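Local coordinates for protein reducing-end xylose-releasing exo-oligoxylanase Rex8A (Paenibacillus barcinonensis, PDB 6SUD) that hydrolyses short xylooligosaccharides, linear or branched, releasing xylose from their reducing ends as part of xylan breakdown, at residues Gly75-Val80 with Ala134-Phe139; Ile160-Leu165 with Asn211-Thr216; Leu199-Glu204 with Trp277-Lys282. The protein carries 1 engineered substitution. All coordinates share one frame; numbering follows the deposited sequence.

Interaction 1 (Gly75-Val80 with Ala134-Phe139); sequences GMMMAV and AMALFF
Two helices of the (alpha/alpha)6 barrel of glycoside hydrolase family 8 meet here, where Met-76, Met-77 and Val-80 of helix 69-81 pack on Ala-136, Leu-137 and Phe-139 of helix 127-144. The helices run nearly parallel; the axes of the two short segments approach to 8.7 Å and cross at 25°. The small Ala-136 lets the backbones come close: its CA lies 4.9 Å from Met-77 CA. Its methyl sits against the backbone of Met-76 and Met-77, and meets Met-76 CB at 4.0 Å.

The two methionines reach across beside this alanine. Met-76 lays its CE against CG of Leu-137. Met-77 has CG anti to the backbone N (chi1 -176°) and bends at chi2, which brings its sulfur to the edge of the Phe-139 ring, near the ring plane, with Met-77 SD 3.8 Å from Phe-139 CD2. This is a Met-aromatic contact. A further bend at chi3 turns the methyl toward Met-135, with 3.6 Å between Met-77 CE and Met-135 CG. A serine in place of Met-77 would probably leave the edge of Phe-139 without its sulfur partner and open a gap beside Met-135. Val-80 meets the start of the Phe-139 side chain, with CG2 3.9 Å from Phe-139 CB. Phe-202 and Phe-368 also touch Met-77. The contact across the two segments is apolar and buried, so it rests on close fit and the sulfur-ring approach rather than on charge.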
loop_
_atom_site.group_PDB
_atom_site.type_symbol
_atom_site.label_atom_id
_atom_site.label_comp_id
_atom_site.label_asym_id
_atom_site.label_seq_id
_atom_site.Cartn_x
_atom_site.Cartn_y
_atom_site.Cartn_z
ATOM N N GLY A 75 -4.981 -7.288 2.355
ATOM C CA GLY A 75 -5.047 -8.719 2.711
ATOM C C GLY A 75 -4.785 -9.609 1.506
ATOM O O GLY A 75 -4.080 -10.611 1.637
ATOM N N MET A 76 -5.313 -9.249 0.342
ATOM C CA MET A 76 -5.047 -10.032 -0.886
ATOM C C MET A 76 -3.550 -9.972 -1.246
ATOM O O MET A 76 -2.989 -11.024 -1.630
ATOM C CB MET A 76 -5.920 -9.521 -2.028
ATOM C CG MET A 76 -7.339 -10.040 -1.947
ATOM S SD MET A 76 -8.461 -9.119 -3.019
ATOM C CE MET A 76 -7.778 -9.581 -4.609
ATOM N N MET A 77 -2.898 -8.816 -1.112
ATOM C CA MET A 77 -1.456 -8.697 -1.428
ATOM C C MET A 77 -0.655 -9.548 -0.441
ATOM O O MET A 77 0.263 -10.247 -0.875
ATOM C CB MET A 77 -0.937 -7.256 -1.373
ATOM C CG MET A 77 0.529 -7.150 -1.787
ATOM S SD MET A 77 0.858 -7.749 -3.490
ATOM C CE MET A 77 0.227 -6.371 -4.433
ATOM N N MET A 78 -0.987 -9.487 0.847
ATOM C CA MET A 78 -0.256 -10.301 1.850
ATOM C C MET A 78 -0.432 -11.780 1.487
ATOM O O MET A 78 0.578 -12.509 1.475
ATOM C CB MET A 78 -0.778 -10.058 3.261
ATOM C CG MET A 78 -0.713 -8.607 3.711
ATOM S SD MET A 78 -1.539 -8.443 5.319
ATOM C CE MET A 78 -1.521 -6.669 5.551
ATOM N N ALA A 79 -1.662 -12.182 1.145
ATOM C CA ALA A 79 -2.018 -13.603 0.868
ATOM C C ALA A 79 -1.176 -14.107 -0.303
ATOM O O ALA A 79 -0.640 -15.233 -0.194
ATOM C CB ALA A 79 -3.488 -13.838 0.629
ATOM N N VAL A 80 -1.078 -13.327 -1.376
ATOM C CA VAL A 80 -0.416 -13.824 -2.614
ATOM C C VAL A 80 1.098 -13.822 -2.381
ATOM O O VAL A 80 1.732 -14.818 -2.754
ATOM C CB VAL A 80 -0.878 -13.105 -3.902
ATOM C CG1 VAL A 80 -0.504 -11.630 -3.976
ATOM C CG2 VAL A 80 -0.373 -13.862 -5.108
ATOM N N ALA A 134 -5.781 -4.776 -8.220
ATOM C CA ALA A 134 -5.294 -5.081 -9.574
ATOM C C ALA A 134 -3.920 -5.761 -9.478
ATOM O O ALA A 134 -3.729 -6.814 -10.109
ATOM C CB ALA A 134 -5.240 -3.815 -10.388
ATOM N N MET A 135 -2.996 -5.198 -8.704
ATOM C CA MET A 135 -1.631 -5.767 -8.586
ATOM C C MET A 135 -1.702 -7.155 -7.941
ATOM O O MET A 135 -1.041 -8.079 -8.436
ATOM C CB MET A 135 -0.704 -4.862 -7.773
ATOM C CG MET A 135 0.757 -5.286 -7.826
ATOM S SD MET A 135 1.536 -4.871 -9.413
ATOM C CE MET A 135 1.366 -6.387 -10.350
ATOM N N ALA A 136 -2.474 -7.314 -6.874
ATOM C CA ALA A 136 -2.595 -8.618 -6.180
ATOM C C ALA A 136 -3.198 -9.667 -7.131
ATOM O O ALA A 136 -2.709 -10.829 -7.139
ATOM C CB ALA A 136 -3.390 -8.463 -4.916
ATOM N N LEU A 137 -4.209 -9.290 -7.914
ATOM C CA LEU A 137 -4.886 -10.219 -8.865
ATOM C C LEU A 137 -3.919 -10.607 -9.992
ATOM O O LEU A 137 -3.877 -11.801 -10.376
ATOM C CB LEU A 137 -6.135 -9.550 -9.425
ATOM C CG LEU A 137 -7.360 -9.592 -8.520
ATOM C CD1 LEU A 137 -8.359 -8.534 -8.943
ATOM C CD2 LEU A 137 -7.982 -10.976 -8.528
ATOM N N PHE A 138 -3.122 -9.666 -10.481
ATOM C CA PHE A 138 -2.074 -9.981 -11.488
ATOM C C PHE A 138 -1.093 -11.001 -10.905
ATOM O O PHE A 138 -0.744 -11.965 -11.595
ATOM C CB PHE A 138 -1.337 -8.738 -11.983
ATOM C CG PHE A 138 -2.093 -7.939 -13.011
ATOM C CD1 PHE A 138 -2.681 -8.571 -14.101
ATOM C CD2 PHE A 138 -2.175 -6.559 -12.912
ATOM C CE1 PHE A 138 -3.392 -7.843 -15.043
ATOM C CE2 PHE A 138 -2.875 -5.832 -13.866
ATOM C CZ PHE A 138 -3.484 -6.477 -14.923
ATOM N N PHE A 139 -0.665 -10.819 -9.655
ATOM C CA PHE A 139 0.292 -11.748 -8.996
ATOM C C PHE A 139 -0.380 -13.113 -8.793
ATOM O O PHE A 139 0.286 -14.129 -8.968
ATOM C CB PHE A 139 0.829 -11.185 -7.673
ATOM C CG PHE A 139 1.819 -10.054 -7.799
ATOM C CD1 PHE A 139 2.484 -9.801 -8.994
ATOM C CD2 PHE A 139 2.089 -9.229 -6.718
ATOM C CE1 PHE A 139 3.392 -8.756 -9.098
ATOM C CE2 PHE A 139 2.998 -8.183 -6.830
ATOM C CZ PHE A 139 3.642 -7.946 -8.016
#

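Interaction 2 (Ile160-Leu165 with Asn211-Thr216); sequences ILHACL and NEQDRT
His-162 and three polar side chains, Asn-211, Gln-213 and Asp-214, close round one water. His-162 ND1 lies 2.7 Å from it. The water accepts from Asn-211 ND2 and from Gln-213 NE2, and donates to Asp-214 OD2 at 2.7 Å. Four bonds therefore hold it. His-162 ND1 and Gln-213 NE2 are 3.9 Å apart and are linked through the water, with no direct bond. The imidazole and the Gln-213 amide lie almost in one plane, 4° apart, and both the water and NE2 sit at the ring edge. Asn-211 ND2 also comes to 4.0 Å from His-162 CB.

Next to the water site, Leu-165 meets Asp-214 from the opposite direction. Its CD1 rests against the carboxylate, 3.7 Å from Asp-214 CG.

The contact joins helix 153-170 to the turn that leads into helix 215-232, at the surface of the helical barrel. The turn is shaped by its own backbone, with Asp-214 N bonded to Asn-211 O at 3.0 Å.

His-162 has CG anti to the backbone N (chi1 175°), which carries the ring toward the turn, and chi2 of 74° turns ND1 to the water. Its ring also meets that of His-166. The carboxylate of Asp-214 is gripped from two sources: OD2 takes the water and OD1 is hydrogen-bonded to His-166 NE2. Farther out, Leu-165 packs on Phe-217 and Trp-218, and Arg-215 NE bonds to Ala-210 O.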
loop_
_atom_site.group_PDB
_atom_site.type_symbol
_atom_site.label_atom_id
_atom_site.label_comp_id
_atom_site.label_asym_id
_atom_site.label_seq_id
_atom_site.Cartn_x
_atom_site.Cartn_y
_atom_site.Cartn_z
ATOM N N ILE A 160 -10.673 -3.922 -13.666
ATOM C CA ILE A 160 -10.483 -2.817 -12.680
ATOM C C ILE A 160 -9.699 -1.687 -13.362
ATOM O O ILE A 160 -10.165 -0.525 -13.329
ATOM C CB ILE A 160 -9.787 -3.322 -11.399
ATOM C CG1 ILE A 160 -10.618 -4.404 -10.710
ATOM C CG2 ILE A 160 -9.479 -2.149 -10.471
ATOM C CD1 ILE A 160 -9.961 -5.018 -9.484
ATOM N N LEU A 161 -8.551 -1.997 -13.970
ATOM C CA LEU A 161 -7.632 -0.961 -14.514
ATOM C C LEU A 161 -8.256 -0.322 -15.765
ATOM O O LEU A 161 -7.977 0.862 -16.013
ATOM C CB LEU A 161 -6.264 -1.573 -14.824
ATOM C CG LEU A 161 -5.425 -1.995 -13.618
ATOM C CD1 LEU A 161 -4.022 -2.371 -14.063
ATOM C CD2 LEU A 161 -5.368 -0.894 -12.568
ATOM N N HIS A 162 -9.080 -1.054 -16.516
ATOM C CA HIS A 162 -9.877 -0.456 -17.627
ATOM C C HIS A 162 -10.756 0.680 -17.083
ATOM O O HIS A 162 -10.696 1.798 -17.638
ATOM C CB HIS A 162 -10.746 -1.487 -18.348
ATOM C CG HIS A 162 -11.606 -0.834 -19.375
ATOM N ND1 HIS A 162 -11.088 -0.385 -20.563
ATOM C CD2 HIS A 162 -12.916 -0.494 -19.372
ATOM C CE1 HIS A 162 -12.044 0.183 -21.269
ATOM N NE2 HIS A 162 -13.174 0.138 -20.557
ATOM N N ALA A 163 -11.551 0.408 -16.042
ATOM C CA ALA A 163 -12.454 1.405 -15.425
ATOM C C ALA A 163 -11.608 2.562 -14.871
ATOM O O ALA A 163 -11.973 3.728 -15.078
ATOM C CB ALA A 163 -13.318 0.755 -14.380
ATOM N N CYS A 164 -10.464 2.260 -14.251
ATOM C CA CYS A 164 -9.550 3.274 -13.660
ATOM C C CYS A 164 -9.179 4.341 -14.695
ATOM O O CYS A 164 -9.048 5.510 -14.310
ATOM C CB CYS A 164 -8.276 2.631 -13.143
ATOM S SG CYS A 164 -8.542 1.729 -11.595
ATOM N N LEU A 165 -8.975 3.959 -15.957
ATOM C CA LEU A 165 -8.547 4.926 -16.997
ATOM C C LEU A 165 -9.728 5.413 -17.840
ATOM O O LEU A 165 -9.618 6.540 -18.348
ATOM C CB LEU A 165 -7.475 4.294 -17.884
ATOM C CG LEU A 165 -6.197 3.867 -17.170
ATOM C CD1 LEU A 165 -5.127 3.517 -18.192
ATOM C CD2 LEU A 165 -5.704 4.953 -16.211
ATOM N N ASN A 211 -4.530 -4.289 -20.136
ATOM C CA ASN A 211 -5.021 -4.251 -21.537
ATOM C C ASN A 211 -3.973 -3.554 -22.418
ATOM O O ASN A 211 -3.447 -2.500 -22.013
ATOM C CB ASN A 211 -6.382 -3.570 -21.638
ATOM C CG ASN A 211 -7.518 -4.442 -21.151
ATOM O OD1 ASN A 211 -7.391 -5.664 -21.057
ATOM N ND2 ASN A 211 -8.625 -3.818 -20.796
ATOM N N GLU A 212 -3.712 -4.111 -23.603
ATOM C CA GLU A 212 -2.628 -3.650 -24.515
ATOM C C GLU A 212 -2.753 -2.144 -24.782
ATOM O O GLU A 212 -1.721 -1.457 -24.736
ATOM C CB GLU A 212 -2.659 -4.442 -25.824
ATOM C CG GLU A 212 -2.201 -5.877 -25.653
ATOM C CD GLU A 212 -2.039 -6.648 -26.950
ATOM O OE1 GLU A 212 -3.027 -6.719 -27.715
ATOM O OE2 GLU A 212 -0.921 -7.169 -27.198
ATOM N N GLN A 213 -3.972 -1.649 -25.018
ATOM C CA GLN A 213 -4.232 -0.236 -25.420
ATOM C C GLN A 213 -3.753 0.725 -24.322
ATOM O O GLN A 213 -3.507 1.892 -24.640
ATOM C CB GLN A 213 -5.713 0.005 -25.736
ATOM C CG GLN A 213 -6.654 -0.168 -24.544
ATOM C CD GLN A 213 -8.054 0.358 -24.759
ATOM O OE1 GLN A 213 -8.360 1.009 -25.751
ATOM N NE2 GLN A 213 -8.930 0.074 -23.807
ATOM N N ASP A 214 -3.629 0.255 -23.078
ATOM C CA ASP A 214 -3.329 1.127 -21.909
ATOM C C ASP A 214 -1.850 1.036 -21.516
ATOM O O ASP A 214 -1.436 1.797 -20.626
ATOM C CB ASP A 214 -4.252 0.786 -20.739
ATOM C CG ASP A 214 -5.712 1.140 -20.972
ATOM O OD1 ASP A 214 -5.977 1.992 -21.841
ATOM O OD2 ASP A 214 -6.570 0.565 -20.286
ATOM N N ARG A 215 -1.059 0.164 -22.139
ATOM C CA ARG A 215 0.310 -0.120 -21.625
ATOM C C ARG A 215 1.199 1.125 -21.712
ATOM O O ARG A 215 1.965 1.352 -20.752
ATOM C CB ARG A 215 0.886 -1.359 -22.307
ATOM C CG ARG A 215 0.224 -2.629 -21.797
ATOM C CD ARG A 215 0.794 -3.907 -22.346
ATOM N NE ARG A 215 -0.073 -5.012 -21.985
ATOM C CZ ARG A 215 0.002 -6.230 -22.501
ATOM N NH1 ARG A 215 0.936 -6.516 -23.389
ATOM N NH2 ARG A 215 -0.843 -7.166 -22.107
ATOM N N THR A 216 1.095 1.923 -22.782
ATOM C CA THR A 216 1.868 3.184 -22.933
ATOM C C THR A 216 1.540 4.132 -21.774
ATOM O O THR A 216 2.489 4.670 -21.176
ATOM C CB THR A 216 1.621 3.860 -24.285
ATOM O OG1 THR A 216 2.203 3.007 -25.271
ATOM C CG2 THR A 216 2.240 5.237 -24.376
HETATM O O HOH W 1 -8.570 -0.958 -21.323
#

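Interaction 3 (Leu199-Glu204 with Trp277-Lys282); sequences LPHFYE and WEWFRK
Glu-204 of helix 200-209 can be followed from its CB, which lies 3.4 Å from CZ of the Phe-280 ring. CG, the next atom, stands over one face of that ring as a CH-pi contact, 3.8 Å from the centroid and 16° off the normal. The chain then bends at chi2 (-77°) and takes the carboxylate past the ring to the end of Lys-282. OE2 meets Lys-282 NZ at 3.3 Å in a salt bridge whose hydrogen bond is weak. CD and CE of the lysine also lie close to OE2. The stronger partner of this oxygen is Arg-226, which binds OE2 through NH1, while OE1 has a long, weak ion pair with Lys-219. Three positive side chains lie near the acid, Arg-226 the strongest partner, and would probably favour the ionised form.

The Phe-280 ring touches two residues a turn apart, His-201 and Glu-204. His-201 O lies 3.3 Å from Phe-280 CE2, at the ring edge. That oxygen is buried and has no hydrogen-bond partner in the model.

His-201 turns the edge of its imidazole toward the face of Trp-279. The imidazole and the six-membered ring of Trp-279 have centroids 5.6 Å apart and planes at 73°, an offset edge-to-face pair. His-201 CB also touches Trp-279 CE3. His-201 NE2 is hydrogen-bonded to a glycerol, probably from the crystallisation liquor. Phe-202 adds its CE1 at 4.1 Å from Trp-279 CZ3. The indole NE1 bonds to Tyr-377 O.

The start of helix 200-209 is joined in this way to the end of helix 268-280. Aromatic packing inside and a charged pair that reaches the exposed Lys-282 link these two helices within the (alpha/alpha)6 barrel of family 8.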
loop_
_atom_site.group_PDB
_atom_site.type_symbol
_atom_site.label_atom_id
_atom_site.label_comp_id
_atom_site.label_asym_id
_atom_site.label_seq_id
_atom_site.Cartn_x
_atom_site.Cartn_y
_atom_site.Cartn_z
ATOM N N LEU A 199 2.260 4.559 -6.689
ATOM C CA LEU A 199 2.958 3.255 -6.683
ATOM C C LEU A 199 3.597 3.056 -8.047
ATOM O O LEU A 199 3.169 2.188 -8.809
ATOM C CB LEU A 199 1.958 2.136 -6.392
ATOM C CG LEU A 199 1.103 2.277 -5.139
ATOM C CD1 LEU A 199 0.116 1.138 -5.094
ATOM C CD2 LEU A 199 1.930 2.285 -3.869
ATOM N N PRO A 200 4.639 3.838 -8.386
ATOM C CA PRO A 200 5.273 3.753 -9.703
ATOM C C PRO A 200 5.691 2.324 -10.072
ATOM O O PRO A 200 5.608 1.964 -11.224
ATOM C CB PRO A 200 6.472 4.713 -9.583
ATOM C CG PRO A 200 6.632 4.911 -8.087
ATOM C CD PRO A 200 5.217 4.907 -7.571
ATOM N N HIS A 201 6.156 1.568 -9.085
ATOM C CA HIS A 201 6.557 0.149 -9.231
ATOM C C HIS A 201 5.384 -0.737 -9.651
ATOM O O HIS A 201 5.639 -1.697 -10.417
ATOM C CB HIS A 201 7.233 -0.354 -7.956
ATOM C CG HIS A 201 6.526 -0.057 -6.683
ATOM N ND1 HIS A 201 6.148 1.219 -6.321
ATOM C CD2 HIS A 201 6.217 -0.852 -5.637
ATOM C CE1 HIS A 201 5.591 1.178 -5.122
ATOM N NE2 HIS A 201 5.619 -0.075 -4.685
ATOM N N PHE A 202 4.150 -0.469 -9.224
ATOM C CA PHE A 202 2.991 -1.268 -9.716
ATOM C C PHE A 202 2.675 -0.830 -11.152
ATOM O O PHE A 202 2.272 -1.673 -11.956
ATOM C CB PHE A 202 1.729 -1.096 -8.865
ATOM C CG PHE A 202 1.767 -1.715 -7.489
ATOM C CD1 PHE A 202 2.940 -2.219 -6.963
ATOM C CD2 PHE A 202 0.609 -1.806 -6.717
ATOM C CE1 PHE A 202 2.958 -2.768 -5.694
ATOM C CE2 PHE A 202 0.635 -2.365 -5.449
ATOM C CZ PHE A 202 1.808 -2.835 -4.943
ATOM N N TYR A 203 2.858 0.452 -11.468
ATOM C CA TYR A 203 2.494 0.980 -12.810
ATOM C C TYR A 203 3.442 0.349 -13.838
ATOM O O TYR A 203 2.978 0.039 -14.947
ATOM C CB TYR A 203 2.431 2.508 -12.857
ATOM C CG TYR A 203 1.695 3.147 -11.705
ATOM C CD1 TYR A 203 0.695 2.475 -11.021
ATOM C CD2 TYR A 203 2.017 4.424 -11.283
ATOM C CE1 TYR A 203 0.059 3.045 -9.931
ATOM C CE2 TYR A 203 1.367 5.022 -10.225
ATOM C CZ TYR A 203 0.394 4.324 -9.529
ATOM O OH TYR A 203 -0.212 4.876 -8.440
ATOM N N GLU A 204 4.712 0.131 -13.489
ATOM C CA GLU A 204 5.669 -0.606 -14.359
ATOM C C GLU A 204 5.094 -1.972 -14.736
ATOM O O GLU A 204 5.237 -2.367 -15.908
ATOM C CB GLU A 204 6.995 -0.858 -13.656
ATOM C CG GLU A 204 7.804 0.392 -13.457
ATOM C CD GLU A 204 8.536 0.921 -14.675
ATOM O OE1 GLU A 204 8.314 0.396 -15.793
ATOM O OE2 GLU A 204 9.354 1.839 -14.491
ATOM N N TRP A 277 12.618 1.392 -5.499
ATOM C CA TRP A 277 14.100 1.333 -5.581
ATOM C C TRP A 277 14.536 -0.137 -5.622
ATOM O O TRP A 277 15.298 -0.497 -6.531
ATOM C CB TRP A 277 14.762 2.090 -4.433
ATOM C CG TRP A 277 16.252 1.999 -4.513
ATOM C CD1 TRP A 277 17.082 1.273 -3.721
ATOM C CD2 TRP A 277 17.083 2.637 -5.490
ATOM N NE1 TRP A 277 18.375 1.435 -4.115
ATOM C CE2 TRP A 277 18.411 2.259 -5.203
ATOM C CE3 TRP A 277 16.835 3.475 -6.582
ATOM C CZ2 TRP A 277 19.488 2.703 -5.968
ATOM C CZ3 TRP A 277 17.904 3.894 -7.348
ATOM C CH2 TRP A 277 19.211 3.519 -7.041
ATOM N N GLU A 278 14.036 -0.957 -4.694
ATOM C CA GLU A 278 14.385 -2.404 -4.613
ATOM C C GLU A 278 14.041 -3.096 -5.949
ATOM O O GLU A 278 14.908 -3.801 -6.495
ATOM C CB GLU A 278 13.706 -3.058 -3.409
ATOM C CG GLU A 278 13.961 -4.553 -3.298
ATOM C CD GLU A 278 15.406 -5.023 -3.271
ATOM O OE1 GLU A 278 16.317 -4.172 -3.148
ATOM O OE2 GLU A 278 15.621 -6.263 -3.362
ATOM N N TRP A 279 12.829 -2.906 -6.475
ATOM C CA TRP A 279 12.348 -3.626 -7.689
ATOM C C TRP A 279 13.022 -3.104 -8.961
ATOM O O TRP A 279 13.361 -3.956 -9.824
ATOM C CB TRP A 279 10.823 -3.537 -7.812
ATOM C CG TRP A 279 10.090 -4.423 -6.852
ATOM C CD1 TRP A 279 10.622 -5.162 -5.838
ATOM C CD2 TRP A 279 8.669 -4.653 -6.812
ATOM N NE1 TRP A 279 9.634 -5.849 -5.183
ATOM C CE2 TRP A 279 8.428 -5.557 -5.754
ATOM C CE3 TRP A 279 7.580 -4.187 -7.559
ATOM C CZ2 TRP A 279 7.145 -5.992 -5.427
ATOM C CZ3 TRP A 279 6.314 -4.629 -7.236
ATOM C CH2 TRP A 279 6.107 -5.532 -6.191
ATOM N N PHE A 280 13.144 -1.782 -9.134
ATOM C CA PHE A 280 13.455 -1.168 -10.460
ATOM C C PHE A 280 14.740 -0.335 -10.435
ATOM O O PHE A 280 15.294 -0.151 -11.534
ATOM C CB PHE A 280 12.251 -0.375 -10.968
ATOM C CG PHE A 280 11.099 -1.275 -11.322
ATOM C CD1 PHE A 280 11.213 -2.195 -12.351
ATOM C CD2 PHE A 280 9.911 -1.231 -10.624
ATOM C CE1 PHE A 280 10.172 -3.051 -12.661
ATOM C CE2 PHE A 280 8.877 -2.108 -10.915
ATOM C CZ PHE A 280 8.996 -3.003 -11.951
ATOM N N ARG A 281 15.166 0.180 -9.272
ATOM C CA ARG A 281 16.495 0.831 -9.077
ATOM C C ARG A 281 16.641 1.972 -10.103
ATOM O O ARG A 281 17.742 2.143 -10.635
ATOM C CB ARG A 281 17.598 -0.233 -9.208
ATOM C CG ARG A 281 18.770 -0.090 -8.241
ATOM C CD ARG A 281 18.420 -0.368 -6.787
ATOM N NE ARG A 281 17.813 -1.671 -6.540
ATOM C CZ ARG A 281 18.470 -2.820 -6.357
ATOM N NH1 ARG A 281 19.794 -2.862 -6.414
ATOM N NH2 ARG A 281 17.787 -3.936 -6.146
ATOM N N LYS A 282 15.576 2.742 -10.359
ATOM C CA LYS A 282 15.519 3.702 -11.500
ATOM C C LYS A 282 15.838 5.146 -11.085
ATOM O O LYS A 282 16.396 5.880 -11.943
ATOM C CB LYS A 282 14.155 3.654 -12.190
ATOM C CG LYS A 282 13.998 2.523 -13.192
ATOM C CD LYS A 282 12.681 2.588 -13.931
ATOM C CE LYS A 282 12.658 1.794 -15.221
ATOM N NZ LYS A 282 12.285 0.378 -14.977
#

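How the interactions relate
Interactions 1 and 3 are buried, while interaction 2 is at the surface. Interaction 1 is wholly apolar. Interaction 3 mixes aromatic rings with a salt bridge, and interaction 2 is mostly polar, centred on a shared water, with one leucine contact. No two of them hold the same pair of helices, but they are joined by packing. Met-135 CB touches Phe-202 CD2 at 3.5 Å, and Phe-139 meets Trp-279, so the aromatic part of interaction 3 continues the apolar packing of interaction 1. On another side of helix 127-144, Ala-134 and Phe-138 rest on Leu-161, which ties interaction 1 to interaction 2. Interactions 2 and 3 do not touch, their nearest atoms being about 6 Å apart.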